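Local coordinates for protein transcription termination factor NusA (Planctomyces limnophilus, PDB 4MTN) that probably takes part in both transcription termination and antitermination, binding the core RNA polymerase and nascent RNA, at residues Q111-T116 against A155-V160. Numbering follows the deposited sequence.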
loop_
_atom_site.group_PDB
_atom_site.type_symbol
_atom_site.label_atom_id
_atom_site.label_comp_id
_atom_site.label_asym_id
_atom_site.label_seq_id
_atom_site.Cartn_x
_atom_site.Cartn_y
_atom_site.Cartn_z
ATOM N N GLN A 111 -9.412 0.482 6.369
ATOM C CA GLN A 111 -10.379 -0.074 7.312
ATOM C C GLN A 111 -11.127 -1.272 6.740
ATOM O O GLN A 111 -11.413 -1.326 5.544
ATOM C CB GLN A 111 -11.382 0.999 7.741
ATOM C CG GLN A 111 -10.765 2.128 8.539
ATOM C CD GLN A 111 -10.198 1.652 9.861
ATOM O OE1 GLN A 111 -10.768 0.780 10.515
ATOM N NE2 GLN A 111 -9.064 2.220 10.256
ATOM N N ILE A 112 -11.449 -2.224 7.610
ATOM C CA ILE A 112 -12.158 -3.433 7.209
ATOM C C ILE A 112 -13.592 -3.134 6.789
ATOM O O ILE A 112 -14.328 -2.445 7.494
ATOM C CB ILE A 112 -12.174 -4.482 8.346
ATOM C CG1 ILE A 112 -10.803 -5.145 8.480
ATOM C CG2 ILE A 112 -13.232 -5.545 8.086
ATOM C CD1 ILE A 112 -10.767 -6.266 9.498
ATOM N N VAL A 113 -13.974 -3.654 5.627
ATOM C CA VAL A 113 -15.345 -3.565 5.146
ATOM C C VAL A 113 -15.806 -4.967 4.760
ATOM O O VAL A 113 -15.018 -5.763 4.252
ATOM C CB VAL A 113 -15.466 -2.596 3.945
ATOM C CG1 VAL A 113 -16.863 -2.631 3.353
ATOM C CG2 VAL A 113 -15.115 -1.179 4.374
ATOM N N SER A 114 -17.073 -5.276 5.018
ATOM C CA SER A 114 -17.603 -6.602 4.727
ATOM C C SER A 114 -18.664 -6.558 3.632
ATOM O O SER A 114 -19.300 -5.528 3.409
ATOM C CB SER A 114 -18.185 -7.235 5.992
ATOM O OG SER A 114 -18.747 -8.504 5.708
ATOM N N GLY A 115 -18.841 -7.681 2.946
ATOM C CA GLY A 115 -19.832 -7.782 1.891
ATOM C C GLY A 115 -20.005 -9.201 1.388
ATOM O O GLY A 115 -19.489 -10.148 1.984
ATOM N N THR A 116 -20.736 -9.350 0.288
ATOM C CA THR A 116 -20.961 -10.661 -0.307
ATOM C C THR A 116 -20.417 -10.723 -1.730
ATOM O O THR A 116 -20.552 -9.772 -2.499
ATOM C CB THR A 116 -22.458 -11.026 -0.325
ATOM O OG1 THR A 116 -23.195 -9.995 -0.995
ATOM C CG2 THR A 116 -22.985 -11.182 1.093
ATOM N N ALA A 155 -12.527 -7.321 3.796
ATOM C CA ALA A 155 -11.201 -6.841 3.435
ATOM C C ALA A 155 -11.078 -5.359 3.769
ATOM O O ALA A 155 -12.023 -4.748 4.266
ATOM C CB ALA A 155 -10.929 -7.080 1.959
ATOM N N VAL A 156 -9.913 -4.782 3.493
ATOM C CA VAL A 156 -9.693 -3.364 3.746
ATOM C C VAL A 156 -9.798 -2.573 2.450
ATOM O O VAL A 156 -9.465 -3.077 1.376
ATOM C CB VAL A 156 -8.323 -3.095 4.404
ATOM C CG1 VAL A 156 -8.275 -3.708 5.794
ATOM C CG2 VAL A 156 -7.191 -3.623 3.537
ATOM N N VAL A 157 -10.278 -1.339 2.548
ATOM C CA VAL A 157 -10.408 -0.500 1.368
ATOM C C VAL A 157 -9.041 0.045 0.993
ATOM O O VAL A 157 -8.419 0.769 1.770
ATOM C CB VAL A 157 -11.384 0.667 1.599
ATOM C CG1 VAL A 157 -11.412 1.583 0.387
ATOM C CG2 VAL A 157 -12.776 0.141 1.913
ATOM N N LEU A 158 -8.573 -0.313 -0.200
ATOM C CA LEU A 158 -7.250 0.098 -0.650
ATOM C C LEU A 158 -7.243 1.532 -1.159
ATOM O O LEU A 158 -6.394 2.334 -0.771
ATOM C CB LEU A 158 -6.743 -0.844 -1.742
ATOM C CG LEU A 158 -5.303 -0.590 -2.181
ATOM C CD1 LEU A 158 -4.365 -0.702 -0.993
ATOM C CD2 LEU A 158 -4.896 -1.553 -3.281
ATOM N N GLU A 159 -8.196 1.852 -2.027
ATOM C CA GLU A 159 -8.316 3.202 -2.562
ATOM C C GLU A 159 -9.729 3.464 -3.066
ATOM O O GLU A 159 -10.474 2.532 -3.369
ATOM C CB GLU A 159 -7.307 3.429 -3.689
ATOM C CG GLU A 159 -7.581 2.629 -4.947
ATOM C CD GLU A 159 -6.702 3.055 -6.104
ATOM O OE1 GLU A 159 -5.835 3.931 -5.899
ATOM O OE2 GLU A 159 -6.878 2.518 -7.218
ATOM N N VAL A 160 -10.094 4.739 -3.153
ATOM C CA VAL A 160 -11.407 5.125 -3.648
ATOM C C VAL A 160 -11.274 6.219 -4.698
ATOM O O VAL A 160 -10.772 7.307 -4.416
ATOM C CB VAL A 160 -12.329 5.621 -2.515
ATOM C CG1 VAL A 160 -13.706 5.958 -3.063
ATOM C CG2 VAL A 160 -12.442 4.577 -1.420
#
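In the S1 RNA-binding domain, a member of the OB-fold clan, this antiparallel pairing closes the five-stranded sheet: Ile-112 pairs with Val-156 and Val-113 with Ala-155 where strand 112-120, the first of the sheet, meets strand 152-162 at the seam. Val-113 and Ala-155 form a hydrogen-bonded pair. Val-113 N bonds to Ala-155 O (2.6 Å), and Ala-155 N returns a bond to Val-113 O (3.0 Å). Two residues further along, Val-157 N bonds to Gln-111 O (3.2 Å). The short segments run at 114° to each other, well short of antiparallel, and their pairing is confined to the end formed by 111-113 and 155-157. Between these bonds lies the non-hydrogen-bonded pair of Ile-112 and Val-156, where Val-156 CA also makes a CH···O contact to Gln-111 O. On the face carrying Ile-112 and Val-156, Ile-112 CG1 lies 4.0 Å from Val-156 CG1, both branches set beside their own backbone N. The other face brings the CG2 methyls of Val-113 and Val-157 together at 3.6 Å; with chi1 of 174° and 176°, each valine turns CG1 away from its own N and leaves CG2 for the partner. Val-157 also packs on Val-169 and Leu-171 of strand 167-172, while helix 176-186 packs over the opposite face, with Leu-182 against Ile-112 and Phe-178 against Val-156.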